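Local coordinates for choline binding protein A (Lactobacillus salivarius str. Ren, PDB 5GT1) that binds zinc and is a choline-binding protein probably linked to the S-layer and to adhesion to intestinal epithelial cells, represented here by its peptidase family M23 domain, at residues V80-Y85 / T144-A149; Y92-V95 / Y100-V103. All blocks are in the same frame, centred on the assembly; numbering follows the deposited sequence.

Both interactions belong to the M23-family domain and involve one beta sheet, in which strand 78-86 lies beside strand 92-96 and the latter beside strand 101-108. Interaction 2 is the buried one: two antiparallel strands of a hairpin, joined by backbone hydrogen bonds and valine, threonine and phenylalanine side chains. Interaction 1 is smaller and only partly buried, a glutamine of strand 78-86 meeting the first turn of helix 146-151 through side chains alone. The two meet directly: backbone bonds probably tie Thr81 and Gln82 to Val94, while Tyr92 is touched by Gln82 and Met147. Helix 146-151 thus packs over strands of both contacts.

Interaction 1: residues V80-Y85 / T144-A149; sequences VTQIGY and TNVMKA
Gln82 reaches from its strand to the start of a helix and lays its amide against Val146 and Met147. With CG anti to the backbone N (chi1 -167°) and the chain extended beyond it, the side chain covers about half of the 9.2 Å between the CA atoms of Gln82 and Val146. Val146 comes from the opposite direction, and its CG1 lies 3.7 Å from Gln82 OE1. This valine is buried, and the same methyl also lies near the amide nitrogen. On the exposed side Met147, its chain bent at chi2, crosses the glutamine at about a right angle and touches Gln82 NE2 through CE alone, at 3.3 Å. The helix start is capped separately: Asn145, at the N-cap, accepts from Lys148 N through OD1 (3.2 Å), the donor standing above the carbonyl plane. Replacing Gln82 by an alanine would probably open a gap beside Val146 CG1 and Met147 CE and leave Tyr92 OH without its weak hydrogen bond from the amide. A classic beta bulge in strand 78-86 sets both Thr81 and Gln82 opposite Val94 of strand 92-96; helix 146-151 lies against this strand pair, with Met147 also on Tyr92.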
loop_
_atom_site.group_PDB
_atom_site.type_symbol
_atom_site.label_atom_id
_atom_site.label_comp_id
_atom_site.label_asym_id
_atom_site.label_seq_id
_atom_site.Cartn_x
_atom_site.Cartn_y
_atom_site.Cartn_z
ATOM N N VAL A 80 -10.189 7.390 -5.794
ATOM C CA VAL A 80 -10.587 6.453 -4.758
ATOM C C VAL A 80 -11.808 5.669 -5.266
ATOM O O VAL A 80 -12.844 6.262 -5.581
ATOM C CB VAL A 80 -10.887 7.177 -3.429
ATOM C CG1 VAL A 80 -11.337 6.193 -2.353
ATOM C CG2 VAL A 80 -9.672 7.985 -2.967
ATOM N N THR A 81 -11.676 4.348 -5.357
ATOM C CA THR A 81 -12.754 3.509 -5.884
ATOM C C THR A 81 -13.508 2.782 -4.786
ATOM O O THR A 81 -14.685 2.447 -4.940
ATOM C CB THR A 81 -12.238 2.474 -6.913
ATOM O OG1 THR A 81 -11.175 1.706 -6.347
ATOM C CG2 THR A 81 -11.731 3.162 -8.157
ATOM N N GLN A 82 -12.834 2.539 -3.671
ATOM C CA GLN A 82 -13.401 1.689 -2.648
ATOM C C GLN A 82 -12.800 1.976 -1.285
ATOM O O GLN A 82 -11.585 2.185 -1.150
ATOM C CB GLN A 82 -13.183 0.222 -3.038
ATOM C CG GLN A 82 -13.979 -0.788 -2.233
ATOM C CD GLN A 82 -13.767 -2.204 -2.739
ATOM O OE1 GLN A 82 -13.968 -2.492 -3.922
ATOM N NE2 GLN A 82 -13.346 -3.088 -1.851
ATOM N N ILE A 83 -13.664 2.015 -0.277
ATOM C CA ILE A 83 -13.235 2.039 1.113
ATOM C C ILE A 83 -14.045 0.938 1.776
ATOM O O ILE A 83 -15.292 0.963 1.718
ATOM C CB ILE A 83 -13.506 3.413 1.780
ATOM C CG1 ILE A 83 -12.739 4.537 1.040
ATOM C CG2 ILE A 83 -13.164 3.378 3.263
ATOM C CD1 ILE A 83 -13.049 5.938 1.528
ATOM N N GLY A 84 -13.352 -0.018 2.397
ATOM C CA GLY A 84 -14.044 -1.127 3.046
ATOM C C GLY A 84 -13.341 -1.717 4.238
ATOM O O GLY A 84 -12.311 -1.210 4.698
ATOM N N TYR A 85 -13.921 -2.795 4.745
ATOM C CA TYR A 85 -13.351 -3.539 5.855
ATOM C C TYR A 85 -13.356 -5.030 5.523
ATOM O O TYR A 85 -14.419 -5.598 5.248
ATOM C CB TYR A 85 -14.146 -3.312 7.158
ATOM C CG TYR A 85 -13.592 -4.147 8.287
ATOM C CD1 TYR A 85 -12.545 -3.674 9.063
ATOM C CD2 TYR A 85 -14.073 -5.445 8.536
ATOM C CE1 TYR A 85 -11.999 -4.443 10.070
ATOM C CE2 TYR A 85 -13.523 -6.229 9.535
ATOM C CZ TYR A 85 -12.493 -5.725 10.300
ATOM O OH TYR A 85 -11.938 -6.486 11.308
ATOM N N THR A 144 -7.694 -5.034 -12.075
ATOM C CA THR A 144 -8.700 -4.016 -11.989
ATOM C C THR A 144 -9.782 -4.442 -10.971
ATOM O O THR A 144 -10.379 -3.610 -10.294
ATOM C CB THR A 144 -9.209 -3.746 -13.428
ATOM O OG1 THR A 144 -9.101 -2.353 -13.733
ATOM C CG2 THR A 144 -10.598 -4.256 -13.657
ATOM N N ASN A 145 -9.985 -5.751 -10.840
ATOM C CA ASN A 145 -10.907 -6.331 -9.865
ATOM C C ASN A 145 -10.124 -6.570 -8.581
ATOM O O ASN A 145 -9.375 -7.540 -8.488
ATOM C CB ASN A 145 -11.462 -7.655 -10.414
ATOM C CG ASN A 145 -12.463 -8.326 -9.484
ATOM O OD1 ASN A 145 -12.575 -8.000 -8.302
ATOM N ND2 ASN A 145 -13.208 -9.282 -10.031
ATOM N N VAL A 146 -10.302 -5.690 -7.596
ATOM C CA VAL A 146 -9.487 -5.747 -6.376
ATOM C C VAL A 146 -9.754 -7.027 -5.562
ATOM O O VAL A 146 -8.833 -7.622 -5.006
ATOM C CB VAL A 146 -9.617 -4.457 -5.508
ATOM C CG1 VAL A 146 -10.893 -4.451 -4.677
ATOM C CG2 VAL A 146 -8.418 -4.321 -4.583
ATOM N N MET A 147 -11.011 -7.462 -5.527
ATOM C CA MET A 147 -11.364 -8.672 -4.786
ATOM C C MET A 147 -10.668 -9.901 -5.360
ATOM O O MET A 147 -10.222 -10.774 -4.610
ATOM C CB MET A 147 -12.881 -8.862 -4.734
ATOM C CG MET A 147 -13.571 -7.866 -3.822
ATOM S SD MET A 147 -12.975 -7.919 -2.114
ATOM C CE MET A 147 -13.716 -6.386 -1.552
ATOM N N LYS A 148 -10.575 -9.962 -6.685
ATOM C CA LYS A 148 -9.847 -11.044 -7.340
ATOM C C LYS A 148 -8.350 -10.992 -6.960
ATOM O O LYS A 148 -7.753 -12.013 -6.580
ATOM C CB LYS A 148 -10.063 -10.998 -8.857
ATOM C CG LYS A 148 -9.544 -12.230 -9.587
ATOM N N ALA A 149 -7.759 -9.797 -6.999
ATOM C CA ALA A 149 -6.380 -9.638 -6.545
ATOM C C ALA A 149 -6.248 -10.095 -5.088
ATOM O O ALA A 149 -5.330 -10.840 -4.734
ATOM C CB ALA A 149 -5.910 -8.197 -6.733
#

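Interaction 2: residues Y92-V95 / Y100-V103; sequences YVVV and YTFV
Val95 and Phe102 form an antiparallel hydrogen-bonded pair, their backbones joined by two nearly straight bonds. Val95 N donates to Phe102 O at 2.9 Å, and Phe102 N donates to Val95 O at 2.8 Å. The next pair, Val94 with Val103, is non-hydrogen-bonded; here Val94 CA makes a CH···O contact with Phe102 O, and Val103 CA another with Val93 O.

Val94 can be followed outward from the backbone. Its CB stands 4.1 Å from Phe102 O. Of its two methyls, CG1 is anti to the backbone N (chi1 -177°), which carries it to Thr101 CG2 at 3.4 Å, a close methyl-methyl contact; CG2 turns the other way, 4.5 Å from Val103 CG2 and in plane with the Tyr92 ring at its edge. Thr101 meets Val94 through its methyl, while its hydroxyl OG1 is hydrogen-bonded to Glu143 O and Arg96 NH1. On the other face of the sheet, Phe102 CB lies 4.4 Å from Val95 CB, and its ring presents an edge to Val95 O, with CD2 at 3.5 Å.

The two strands make a beta hairpin in the M23-family domain, and the side chain of Val103 lies about 6 Å from that of the zinc ligand His137. Strand 78-86 flanks the hairpin beside 92-96, and strand 135-141 beside 101-108; helix 146-151 covers the face of Val94 and Val103 through Val146.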
loop_
_atom_site.group_PDB
_atom_site.type_symbol
_atom_site.label_atom_id
_atom_site.label_comp_id
_atom_site.label_asym_id
_atom_site.label_seq_id
_atom_site.Cartn_x
_atom_site.Cartn_y
_atom_site.Cartn_z
ATOM N N TYR A 92 -9.469 -0.526 4.705
ATOM C CA TYR A 92 -8.587 -0.268 3.561
ATOM C C TYR A 92 -9.152 0.751 2.575
ATOM O O TYR A 92 -10.366 0.941 2.483
ATOM C CB TYR A 92 -8.227 -1.576 2.847
ATOM C CG TYR A 92 -9.431 -2.247 2.225
ATOM C CD1 TYR A 92 -9.783 -1.990 0.898
ATOM C CD2 TYR A 92 -10.223 -3.113 2.965
ATOM C CE1 TYR A 92 -10.895 -2.585 0.317
ATOM C CE2 TYR A 92 -11.341 -3.725 2.395
ATOM C CZ TYR A 92 -11.675 -3.449 1.075
ATOM O OH TYR A 92 -12.777 -4.035 0.496
ATOM N N VAL A 93 -8.260 1.389 1.821
ATOM C CA VAL A 93 -8.636 2.326 0.774
ATOM C C VAL A 93 -8.018 1.837 -0.521
ATOM O O VAL A 93 -6.837 1.480 -0.541
ATOM C CB VAL A 93 -8.077 3.727 1.072
ATOM C CG1 VAL A 93 -8.488 4.721 -0.007
ATOM C CG2 VAL A 93 -8.535 4.185 2.441
ATOM N N VAL A 94 -8.822 1.804 -1.586
ATOM C CA VAL A 94 -8.364 1.429 -2.922
ATOM C C VAL A 94 -8.375 2.668 -3.830
ATOM O O VAL A 94 -9.387 3.385 -3.925
ATOM C CB VAL A 94 -9.240 0.300 -3.532
ATOM C CG1 VAL A 94 -8.702 -0.148 -4.896
ATOM C CG2 VAL A 94 -9.318 -0.878 -2.558
ATOM N N VAL A 95 -7.233 2.934 -4.455
ATOM C CA VAL A 95 -7.073 4.030 -5.403
ATOM C C VAL A 95 -6.668 3.428 -6.750
ATOM O O VAL A 95 -5.765 2.592 -6.814
ATOM C CB VAL A 95 -5.987 5.036 -4.936
ATOM C CG1 VAL A 95 -5.773 6.123 -5.983
ATOM C CG2 VAL A 95 -6.361 5.665 -3.597
ATOM N N TYR A 100 -2.652 1.223 -12.571
ATOM C CA TYR A 100 -2.477 0.489 -11.304
ATOM C C TYR A 100 -3.616 0.620 -10.316
ATOM O O TYR A 100 -4.290 1.652 -10.250
ATOM C CB TYR A 100 -1.184 0.933 -10.608
ATOM C CG TYR A 100 0.094 0.683 -11.382
ATOM C CD1 TYR A 100 0.604 -0.612 -11.532
ATOM C CD2 TYR A 100 0.816 1.752 -11.932
ATOM C CE1 TYR A 100 1.791 -0.832 -12.229
ATOM C CE2 TYR A 100 2.004 1.541 -12.622
ATOM C CZ TYR A 100 2.484 0.252 -12.768
ATOM O OH TYR A 100 3.658 0.044 -13.451
ATOM N N THR A 101 -3.802 -0.437 -9.529
ATOM C CA THR A 101 -4.639 -0.387 -8.343
ATOM C C THR A 101 -3.729 -0.385 -7.114
ATOM O O THR A 101 -2.884 -1.282 -6.953
ATOM C CB THR A 101 -5.568 -1.609 -8.285
ATOM O OG1 THR A 101 -6.355 -1.673 -9.489
ATOM C CG2 THR A 101 -6.484 -1.529 -7.065
ATOM N N PHE A 102 -3.895 0.631 -6.268
ATOM C CA PHE A 102 -3.148 0.774 -5.019
ATOM C C PHE A 102 -4.068 0.436 -3.855
ATOM O O PHE A 102 -5.184 0.951 -3.779
ATOM C CB PHE A 102 -2.654 2.224 -4.879
ATOM C CG PHE A 102 -1.799 2.694 -6.036
ATOM C CD1 PHE A 102 -0.411 2.619 -5.968
ATOM C CD2 PHE A 102 -2.388 3.249 -7.188
ATOM C CE1 PHE A 102 0.376 3.055 -7.036
ATOM C CE2 PHE A 102 -1.618 3.680 -8.248
ATOM C CZ PHE A 102 -0.237 3.588 -8.178
ATOM N N VAL A 103 -3.612 -0.426 -2.954
ATOM C CA VAL A 103 -4.381 -0.748 -1.747
ATOM C C VAL A 103 -3.626 -0.256 -0.508
ATOM O O VAL A 103 -2.487 -0.663 -0.270
ATOM C CB VAL A 103 -4.665 -2.265 -1.650
ATOM C CG1 VAL A 103 -5.566 -2.573 -0.450
ATOM C CG2 VAL A 103 -5.293 -2.755 -2.951
#